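Local atomic coordinates of NH(3)-dependent NAD(+) synthetase (Francisella tularensis subsp. holarctica LVS, PDB entry 3FIU), a protein that belongs to the NAD synthase family of the HUP clan, a parallel alpha/beta fold, and holds adenosine monophosphate, pyrophosphate and magnesium in this model. Residues M25-E30 with N136-G141; C146-G151 with H239-A244; M150-K155 with D204-T209. All blocks are in the same frame, centred on the assembly; numbering follows the deposited sequence.

Contact 1: residues M25-E30 with N136-G141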
loop_
_atom_site.group_PDB
_atom_site.type_symbol
_atom_site.label_atom_id
_atom_site.label_comp_id
_atom_site.label_asym_id
_atom_site.label_seq_id
_atom_site.Cartn_x
_atom_site.Cartn_y
_atom_site.Cartn_z
ATOM N N MET A 25 9.928 17.876 -8.671
ATOM C CA MET A 25 11.326 18.315 -8.719
ATOM C C MET A 25 12.080 17.945 -7.438
ATOM O O MET A 25 13.149 17.323 -7.501
ATOM C CB MET A 25 11.402 19.835 -8.933
ATOM C CG MET A 25 10.973 20.300 -10.311
ATOM S SD MET A 25 11.962 19.507 -11.588
ATOM C CE MET A 25 13.568 20.258 -11.260
ATOM N N ASN A 26 11.512 18.309 -6.286
ATOM C CA ASN A 26 12.166 18.101 -4.995
ATOM C C ASN A 26 12.113 16.671 -4.469
ATOM O O ASN A 26 12.718 16.372 -3.442
ATOM C CB ASN A 26 11.593 19.039 -3.922
ATOM C CG ASN A 26 11.889 20.513 -4.201
ATOM O OD1 ASN A 26 11.151 21.401 -3.743
ATOM N ND2 ASN A 26 12.969 20.780 -4.953
ATOM N N TYR A 27 11.394 15.790 -5.164
ATOM C CA TYR A 27 11.118 14.454 -4.629
ATOM C C TYR A 27 12.380 13.624 -4.362
ATOM O O TYR A 27 12.527 13.090 -3.275
ATOM C CB TYR A 27 10.144 13.689 -5.516
ATOM C CG TYR A 27 9.443 12.549 -4.806
ATOM C CD1 TYR A 27 8.328 12.792 -4.013
ATOM C CD2 TYR A 27 9.885 11.219 -4.953
ATOM C CE1 TYR A 27 7.647 11.749 -3.373
ATOM C CE2 TYR A 27 9.206 10.162 -4.315
ATOM C CZ TYR A 27 8.086 10.445 -3.533
ATOM O OH TYR A 27 7.407 9.425 -2.893
ATOM N N PRO A 28 13.297 13.509 -5.343
ATOM C CA PRO A 28 13.326 13.930 -6.747
ATOM C C PRO A 28 12.721 12.913 -7.699
ATOM O O PRO A 28 12.860 11.704 -7.486
ATOM C CB PRO A 28 14.822 14.024 -7.035
ATOM C CG PRO A 28 15.398 12.921 -6.219
ATOM C CD PRO A 28 14.586 12.902 -4.942
ATOM N N ALA A 29 12.077 13.410 -8.760
ATOM C CA ALA A 29 11.521 12.556 -9.820
ATOM C C ALA A 29 11.482 13.345 -11.127
ATOM O O ALA A 29 11.582 14.567 -11.104
ATOM C CB ALA A 29 10.090 12.075 -9.455
ATOM N N GLU A 30 11.303 12.657 -12.250
ATOM C CA GLU A 30 11.263 13.337 -13.544
ATOM C C GLU A 30 9.828 13.793 -13.927
ATOM O O GLU A 30 9.646 14.719 -14.735
ATOM C CB GLU A 30 11.897 12.443 -14.621
ATOM C CG GLU A 30 13.418 12.260 -14.439
ATOM C CD GLU A 30 13.997 11.098 -15.249
ATOM O OE1 GLU A 30 13.490 10.795 -16.363
ATOM O OE2 GLU A 30 14.977 10.487 -14.764
ATOM N N ASN A 136 11.299 6.657 -13.418
ATOM C CA ASN A 136 11.512 7.693 -12.370
ATOM C C ASN A 136 10.368 8.709 -12.261
ATOM O O ASN A 136 10.585 9.919 -12.344
ATOM C CB ASN A 136 12.869 8.425 -12.535
ATOM C CG ASN A 136 13.236 9.293 -11.321
ATOM O OD1 ASN A 136 13.817 10.374 -11.474
ATOM N ND2 ASN A 136 12.894 8.831 -10.122
ATOM N N ARG A 137 9.148 8.212 -12.092
ATOM C CA ARG A 137 7.987 9.081 -11.910
ATOM C C ARG A 137 7.471 8.984 -10.500
ATOM O O ARG A 137 7.799 8.035 -9.794
ATOM C CB ARG A 137 6.836 8.664 -12.849
ATOM C CG ARG A 137 7.218 8.624 -14.349
ATOM C CD ARG A 137 7.600 9.999 -14.924
ATOM N NE ARG A 137 7.982 9.864 -16.334
ATOM C CZ ARG A 137 7.119 9.830 -17.349
ATOM N NH1 ARG A 137 5.804 9.974 -17.129
ATOM N NH2 ARG A 137 7.567 9.678 -18.597
ATOM N N ILE A 138 6.644 9.938 -10.091
ATOM C CA ILE A 138 5.847 9.730 -8.878
ATOM C C ILE A 138 4.381 9.452 -9.204
ATOM O O ILE A 138 3.887 9.917 -10.222
ATOM C CB ILE A 138 6.000 10.848 -7.837
ATOM C CG1 ILE A 138 5.655 12.237 -8.420
ATOM C CG2 ILE A 138 7.397 10.805 -7.291
ATOM C CD1 ILE A 138 5.596 13.347 -7.312
ATOM N N VAL A 139 3.710 8.686 -8.339
ATOM C CA VAL A 139 2.340 8.245 -8.585
ATOM C C VAL A 139 1.383 9.246 -7.971
ATOM O O VAL A 139 1.378 9.473 -6.744
ATOM C CB VAL A 139 2.069 6.831 -7.957
ATOM C CG1 VAL A 139 0.593 6.441 -8.149
ATOM C CG2 VAL A 139 2.988 5.809 -8.561
ATOM N N ILE A 140 0.559 9.846 -8.818
ATOM C CA ILE A 140 -0.466 10.773 -8.348
ATOM C C ILE A 140 -1.704 10.019 -7.896
ATOM O O ILE A 140 -2.336 9.308 -8.708
ATOM C CB ILE A 140 -0.889 11.731 -9.454
ATOM C CG1 ILE A 140 0.291 12.600 -9.881
ATOM C CG2 ILE A 140 -2.111 12.576 -8.935
ATOM C CD1 ILE A 140 -0.000 13.549 -11.024
ATOM N N GLY A 141 -2.066 10.162 -6.619
ATOM C CA GLY A 141 -3.320 9.612 -6.108
ATOM C C GLY A 141 -4.438 10.636 -6.283
ATOM O O GLY A 141 -4.203 11.836 -6.216
HETATM O O HOH W 1 10.695 9.886 -16.994
#
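The aromatic ring of Y27 lies under one methyl of I138, and the joint is easiest to read outward from the tyrosine CB. That atom aims at the 136-141 segment. CG sits anti to the backbone N (chi1 -159°), which turns the ring toward I138, and Y27 CG lies 3.7 Å from I138 CG2. Along one side of the ring, CD2 makes the closest approach, 3.4 Å to I138 CG2, and CE2 follows at nearly the same distance. On the other side CD1 and CE1 are only slightly farther from the same methyl. CZ closes the circuit at 3.8 Å from I138 CG2, so the methyl rests over the ring centre in a CH-pi contact, 14° off the normal. H239 of the second subunit also stacks with this ring, which places Y27 at the dimer interface. I138 CG2 meets A29 CB as well, at 3.7 Å. In the fold, this is where the turn after helix 9-25, with its cis peptide before P28, leads into strand 31-35, while 137-139 is the neighbouring outermost strand of the parallel HUP-type sheet. I138 pairs through its backbone with G31 and V33. Just before the strands pair, E30 N donates to N136 O at 2.8 Å, with an N-H...O angle of 165°. N136 is modelled in two conformers, so the position of its amide beside E30 is less certain. Farther out, a water bridges the two segments: it donates to E30 OE1 at 3.0 Å and accepts from R137 NE at 2.8 Å, lying in the guanidinium plane at its edge. R137 NH1 itself turns to F32 O and T57 OG1, tying the arginine to strands 31-35 and 56-60 while its NE reaches the glutamate through the water.

Contact 2: residues C146-G151 with H239-A244. With MG (magnesium ion), chain E.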
loop_
_atom_site.group_PDB
_atom_site.type_symbol
_atom_site.label_atom_id
_atom_site.label_comp_id
_atom_site.label_asym_id
_atom_site.label_seq_id
_atom_site.Cartn_x
_atom_site.Cartn_y
_atom_site.Cartn_z
ATOM N N CYS A 146 -13.889 14.251 0.008
ATOM C CA CYS A 146 -15.045 13.362 0.282
ATOM C C CYS A 146 -14.652 11.894 0.419
ATOM O O CYS A 146 -14.971 11.235 1.427
ATOM C CB CYS A 146 -16.125 13.491 -0.782
ATOM S SG CYS A 146 -16.743 15.186 -1.038
ATOM N N GLU A 147 -13.979 11.365 -0.609
ATOM C CA GLU A 147 -13.467 9.993 -0.551
ATOM C C GLU A 147 -12.579 9.775 0.664
ATOM O O GLU A 147 -12.731 8.771 1.375
ATOM C CB GLU A 147 -12.719 9.646 -1.834
ATOM C CG GLU A 147 -13.551 9.910 -3.047
ATOM C CD GLU A 147 -12.748 9.831 -4.353
ATOM O OE1 GLU A 147 -13.257 9.182 -5.270
ATOM O OE2 GLU A 147 -11.627 10.365 -4.445
ATOM N N TRP A 148 -11.673 10.715 0.911
ATOM C CA TRP A 148 -10.802 10.629 2.070
ATOM C C TRP A 148 -11.614 10.504 3.393
ATOM O O TRP A 148 -11.479 9.519 4.157
ATOM C CB TRP A 148 -9.803 11.800 2.100
ATOM C CG TRP A 148 -8.579 11.435 2.917
ATOM C CD1 TRP A 148 -8.211 11.949 4.130
ATOM C CD2 TRP A 148 -7.602 10.422 2.595
ATOM N NE1 TRP A 148 -7.051 11.336 4.570
ATOM C CE2 TRP A 148 -6.657 10.404 3.642
ATOM C CE3 TRP A 148 -7.429 9.545 1.506
ATOM C CZ2 TRP A 148 -5.554 9.549 3.643
ATOM C CZ3 TRP A 148 -6.322 8.672 1.511
ATOM C CH2 TRP A 148 -5.406 8.684 2.580
ATOM N N TYR A 149 -12.490 11.471 3.636
ATOM C CA TYR A 149 -13.317 11.447 4.845
ATOM C C TYR A 149 -14.189 10.201 4.989
ATOM O O TYR A 149 -14.362 9.667 6.103
ATOM C CB TYR A 149 -14.192 12.718 4.957
ATOM C CG TYR A 149 -14.774 12.870 6.348
ATOM C CD1 TYR A 149 -14.068 13.537 7.355
ATOM C CD2 TYR A 149 -16.010 12.312 6.668
ATOM C CE1 TYR A 149 -14.607 13.653 8.659
ATOM C CE2 TYR A 149 -16.563 12.439 7.965
ATOM C CZ TYR A 149 -15.842 13.090 8.945
ATOM O OH TYR A 149 -16.388 13.196 10.215
ATOM N N MET A 150 -14.766 9.746 3.884
ATOM C CA MET A 150 -15.662 8.605 3.925
ATOM C C MET A 150 -14.866 7.282 3.951
ATOM O O MET A 150 -15.446 6.200 4.081
ATOM C CB MET A 150 -16.602 8.641 2.729
ATOM C CG MET A 150 -17.482 9.901 2.661
ATOM S SD MET A 150 -18.768 9.765 3.931
ATOM C CE MET A 150 -19.911 8.644 3.126
ATOM N N GLY A 151 -13.544 7.386 3.827
ATOM C CA GLY A 151 -12.711 6.212 3.533
ATOM C C GLY A 151 -13.214 5.405 2.329
ATOM O O GLY A 151 -13.131 4.159 2.340
ATOM N N HIS A 239 -8.568 3.656 10.459
ATOM C CA HIS A 239 -7.200 3.154 10.238
ATOM C C HIS A 239 -6.737 3.261 8.783
ATOM O O HIS A 239 -5.534 3.291 8.516
ATOM C CB HIS A 239 -7.049 1.739 10.784
ATOM C CG HIS A 239 -7.279 1.651 12.262
ATOM N ND1 HIS A 239 -8.409 1.082 12.810
ATOM C CD2 HIS A 239 -6.545 2.111 13.306
ATOM C CE1 HIS A 239 -8.347 1.168 14.129
ATOM N NE2 HIS A 239 -7.231 1.796 14.455
ATOM N N LYS A 240 -7.688 3.375 7.855
ATOM C CA LYS A 240 -7.372 3.571 6.423
ATOM C C LYS A 240 -6.629 4.857 6.140
ATOM O O LYS A 240 -5.942 4.963 5.130
ATOM C CB LYS A 240 -8.638 3.555 5.566
ATOM C CG LYS A 240 -9.207 2.189 5.382
ATOM C CD LYS A 240 -10.607 2.218 4.801
ATOM C CE LYS A 240 -10.587 1.940 3.341
ATOM N NZ LYS A 240 -11.900 1.524 2.868
ATOM N N ARG A 241 -6.787 5.852 7.005
ATOM C CA ARG A 241 -6.157 7.135 6.750
ATOM C C ARG A 241 -4.759 7.245 7.340
ATOM O O ARG A 241 -3.922 7.958 6.778
ATOM C CB ARG A 241 -7.045 8.301 7.200
ATOM C CG ARG A 241 -8.280 8.453 6.312
ATOM C CD ARG A 241 -9.285 9.520 6.794
ATOM N NE ARG A 241 -10.091 9.074 7.931
ATOM C CZ ARG A 241 -11.163 8.289 7.874
ATOM N NH1 ARG A 241 -11.628 7.816 6.724
ATOM N NH2 ARG A 241 -11.777 7.962 9.000
ATOM N N LYS A 242 -4.500 6.509 8.421
ATOM C CA LYS A 242 -3.277 6.677 9.235
ATOM C C LYS A 242 -2.218 5.627 8.949
ATOM O O LYS A 242 -2.499 4.605 8.347
ATOM C CB LYS A 242 -3.614 6.594 10.738
ATOM C CG LYS A 242 -4.776 7.471 11.218
ATOM C CD LYS A 242 -4.582 8.957 10.870
ATOM C CE LYS A 242 -5.624 9.854 11.569
ATOM N NZ LYS A 242 -6.214 10.895 10.649
ATOM N N LEU A 243 -1.006 5.877 9.438
ATOM C CA LEU A 243 0.073 4.921 9.357
ATOM C C LEU A 243 -0.264 3.767 10.278
ATOM O O LEU A 243 -1.136 3.892 11.138
ATOM C CB LEU A 243 1.396 5.569 9.758
ATOM C CG LEU A 243 1.965 6.645 8.818
ATOM C CD1 LEU A 243 3.151 7.320 9.470
ATOM C CD2 LEU A 243 2.370 6.047 7.478
ATOM N N ALA A 244 0.413 2.639 10.060
ATOM C CA ALA A 244 0.244 1.443 10.880
ATOM C C ALA A 244 0.487 1.736 12.363
ATOM O O ALA A 244 1.355 2.582 12.707
ATOM C CB ALA A 244 1.196 0.358 10.390
HETATM MG MG MG E . -12.609 8.999 -7.363
HETATM O O HOH W 2 -10.543 9.147 -6.502
#
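One face of the W148 indole carries the aliphatic part of R241: CG stands 3.5 Å above the ring plane, offset toward the rim, in a CH-pi contact with the five-membered ring. F153 stacks on the indole from the same side. The R241 guanidinium is turned 74° to the indole, with the CA of G151 at its edge and in its plane. A bend at chi3 (-76°) carries NH1 back over the end of helix 145-150, where it donates to W148 O at 3.1 Å. This bond is not straight (137° at the hydrogen), and the oxygen is tilted out of the guanidinium plane. W148 O also accepts from G151 N at 3.0 Å, as G151 closes the helix in a Schellman motif. NH1 also bonds to S237 OG, and NH2 to H234 O. Next door, K240 NZ bonds to G151 O at 3.0 Å in the carbonyl plane, and the lysine makes a cation-pi contact with F153. E147 takes no part in this packing: it leaves the same helix in another direction, and its OE1 binds magnesium at 2.2 Å, with D41 also a ligand. Two cationic side chains thus meet carbonyls at a helix C-terminus, where the helix dipole would probably strengthen both bonds.

Contact 3: residues M150-K155 with D204-T209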
loop_
_atom_site.group_PDB
_atom_site.type_symbol
_atom_site.label_atom_id
_atom_site.label_comp_id
_atom_site.label_asym_id
_atom_site.label_seq_id
_atom_site.Cartn_x
_atom_site.Cartn_y
_atom_site.Cartn_z
ATOM N N MET A 150 -14.766 9.746 3.884
ATOM C CA MET A 150 -15.662 8.605 3.925
ATOM C C MET A 150 -14.866 7.282 3.951
ATOM O O MET A 150 -15.446 6.200 4.081
ATOM C CB MET A 150 -16.602 8.641 2.729
ATOM C CG MET A 150 -17.482 9.901 2.661
ATOM S SD MET A 150 -18.768 9.765 3.931
ATOM C CE MET A 150 -19.911 8.644 3.126
ATOM N N GLY A 151 -13.544 7.386 3.827
ATOM C CA GLY A 151 -12.711 6.212 3.533
ATOM C C GLY A 151 -13.214 5.405 2.329
ATOM O O GLY A 151 -13.131 4.159 2.340
ATOM N N TYR A 152 -13.731 6.086 1.291
ATOM C CA TYR A 152 -14.205 5.393 0.090
ATOM C C TYR A 152 -13.029 5.243 -0.884
ATOM O O TYR A 152 -12.944 5.929 -1.935
ATOM C CB TYR A 152 -15.411 6.101 -0.585
ATOM C CG TYR A 152 -16.184 5.197 -1.555
ATOM C CD1 TYR A 152 -17.459 5.528 -2.007
ATOM C CD2 TYR A 152 -15.627 3.994 -2.018
ATOM C CE1 TYR A 152 -18.161 4.689 -2.903
ATOM C CE2 TYR A 152 -16.311 3.158 -2.909
ATOM C CZ TYR A 152 -17.577 3.509 -3.352
ATOM O OH TYR A 152 -18.232 2.651 -4.229
ATOM N N PHE A 153 -12.114 4.371 -0.484
ATOM C CA PHE A 153 -10.931 4.022 -1.254
ATOM C C PHE A 153 -10.383 2.724 -0.681
ATOM O O PHE A 153 -10.715 2.340 0.448
ATOM C CB PHE A 153 -9.872 5.142 -1.228
ATOM C CG PHE A 153 -9.339 5.469 0.151
ATOM C CD1 PHE A 153 -8.297 4.714 0.722
ATOM C CD2 PHE A 153 -9.846 6.555 0.865
ATOM C CE1 PHE A 153 -7.781 5.035 2.001
ATOM C CE2 PHE A 153 -9.350 6.883 2.138
ATOM C CZ PHE A 153 -8.311 6.107 2.710
ATOM N N THR A 154 -9.579 2.023 -1.479
ATOM C CA THR A 154 -8.974 0.772 -1.034
ATOM C C THR A 154 -7.651 1.070 -0.353
ATOM O O THR A 154 -6.775 1.756 -0.926
ATOM C CB THR A 154 -8.694 -0.163 -2.254
ATOM O OG1 THR A 154 -9.917 -0.443 -2.950
ATOM C CG2 THR A 154 -8.058 -1.495 -1.772
ATOM N N LYS A 155 -7.470 0.556 0.865
ATOM C CA LYS A 155 -6.192 0.705 1.555
ATOM C C LYS A 155 -5.112 -0.009 0.744
ATOM O O LYS A 155 -5.270 -1.183 0.440
ATOM C CB LYS A 155 -6.257 0.071 2.954
ATOM C CG LYS A 155 -5.140 0.510 3.883
ATOM C CD LYS A 155 -5.329 -0.173 5.256
ATOM C CE LYS A 155 -4.432 0.462 6.302
ATOM N NZ LYS A 155 -4.709 -0.091 7.691
ATOM N N ASP A 204 -25.287 6.032 -4.560
ATOM C CA ASP A 204 -26.105 4.858 -4.226
ATOM C C ASP A 204 -25.377 3.979 -3.239
ATOM O O ASP A 204 -25.985 3.368 -2.357
ATOM C CB ASP A 204 -26.362 3.982 -5.454
ATOM C CG ASP A 204 -27.573 4.401 -6.246
ATOM O OD1 ASP A 204 -28.026 5.561 -6.130
ATOM O OD2 ASP A 204 -28.077 3.542 -7.008
ATOM N N GLU A 205 -24.067 3.870 -3.422
ATOM C CA GLU A 205 -23.264 2.995 -2.590
ATOM C C GLU A 205 -23.172 3.546 -1.178
ATOM O O GLU A 205 -23.368 2.819 -0.199
ATOM C CB GLU A 205 -21.870 2.856 -3.194
ATOM C CG GLU A 205 -21.246 1.539 -2.897
ATOM C CD GLU A 205 -21.775 0.421 -3.787
ATOM O OE1 GLU A 205 -20.937 -0.339 -4.297
ATOM O OE2 GLU A 205 -23.006 0.292 -3.977
ATOM N N MET A 206 -22.883 4.837 -1.076
ATOM C CA MET A 206 -22.730 5.461 0.228
ATOM C C MET A 206 -24.074 5.712 0.928
ATOM O O MET A 206 -24.103 5.791 2.151
ATOM C CB MET A 206 -21.959 6.769 0.121
ATOM C CG MET A 206 -20.528 6.616 -0.407
ATOM S SD MET A 206 -19.720 8.187 -0.611
ATOM C CE MET A 206 -20.757 9.041 -1.785
ATOM N N GLY A 207 -25.163 5.830 0.156
ATOM C CA GLY A 207 -26.485 6.223 0.698
ATOM C C GLY A 207 -26.600 7.710 1.031
ATOM O O GLY A 207 -27.475 8.140 1.795
ATOM N N VAL A 208 -25.723 8.506 0.439
ATOM C CA VAL A 208 -25.590 9.923 0.778
ATOM C C VAL A 208 -24.985 10.604 -0.428
ATOM O O VAL A 208 -24.152 10.007 -1.113
ATOM C CB VAL A 208 -24.789 10.141 2.095
ATOM C CG1 VAL A 208 -23.325 9.675 1.986
ATOM C CG2 VAL A 208 -24.835 11.577 2.537
ATOM N N THR A 209 -25.440 11.814 -0.728
ATOM C CA THR A 209 -25.013 12.497 -1.942
ATOM C C THR A 209 -23.707 13.236 -1.701
ATOM O O THR A 209 -23.343 13.548 -0.547
ATOM C CB THR A 209 -26.066 13.522 -2.437
ATOM O OG1 THR A 209 -26.167 14.589 -1.486
ATOM C CG2 THR A 209 -27.420 12.877 -2.648
#
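M150 and V208 meet tip to tip, CE against CG1 at 3.7 Å, and this is the tight, buried part of the contact. The methionine chain, bent at both chi2 and chi3, brings the same methyl within 3.8 Å of M206 SD. M206 in turn lies across Y152: its CG approaches Y152 CD1 at 3.6 Å, while SD sits at the ring edge, 5.1 Å from the centroid and 82° off the normal, a Met-aromatic contact. I213 and W233, from helices 210-218 and 224-235, pack on both methionines. The looser side is that of E205 and the phenol, both partly exposed. Here the touch is by carbon: E205 CG comes 3.5 Å from Y152 OH, and the carboxylate passes on to Q200 NE2 through OE1. Y152 is the centre of an inverse gamma turn, whose F153 N to G151 O bond is weak; its side chain comes within about 5 Å of the bound sodium ion. No hydrogen bond crosses between the segments. Helix 202-206 and V208, two residues past its end, meet the Y152 turn through sulfur, methyl, methylene and ring contacts, so the fit depends on shape and dispersion rather than on directional bonds.

Contacts 2 and 3 share M150 and G151, and their centres are 11 Å apart. Contact 2 fastens the end of helix 145-150 to 239-244, and contact 3 packs the next turn against 204-209; a probable hydrogen bond from Y152 N to E147 O (2.9 Å) ties the two. Contact 2 includes E147, which touches adenosine monophosphate and pyrophosphate but not 239-244; contact 3 only comes near, with the Y152 side chain about 6 Å from adenosine monophosphate. Contact 1 stands apart at the sheet edge, 22 Å (centre to centre) from contact 2 and 28 Å from contact 3. Across the dimer Y27 meets H239 and K155 of the second subunit, from segments of contacts 2 and 3.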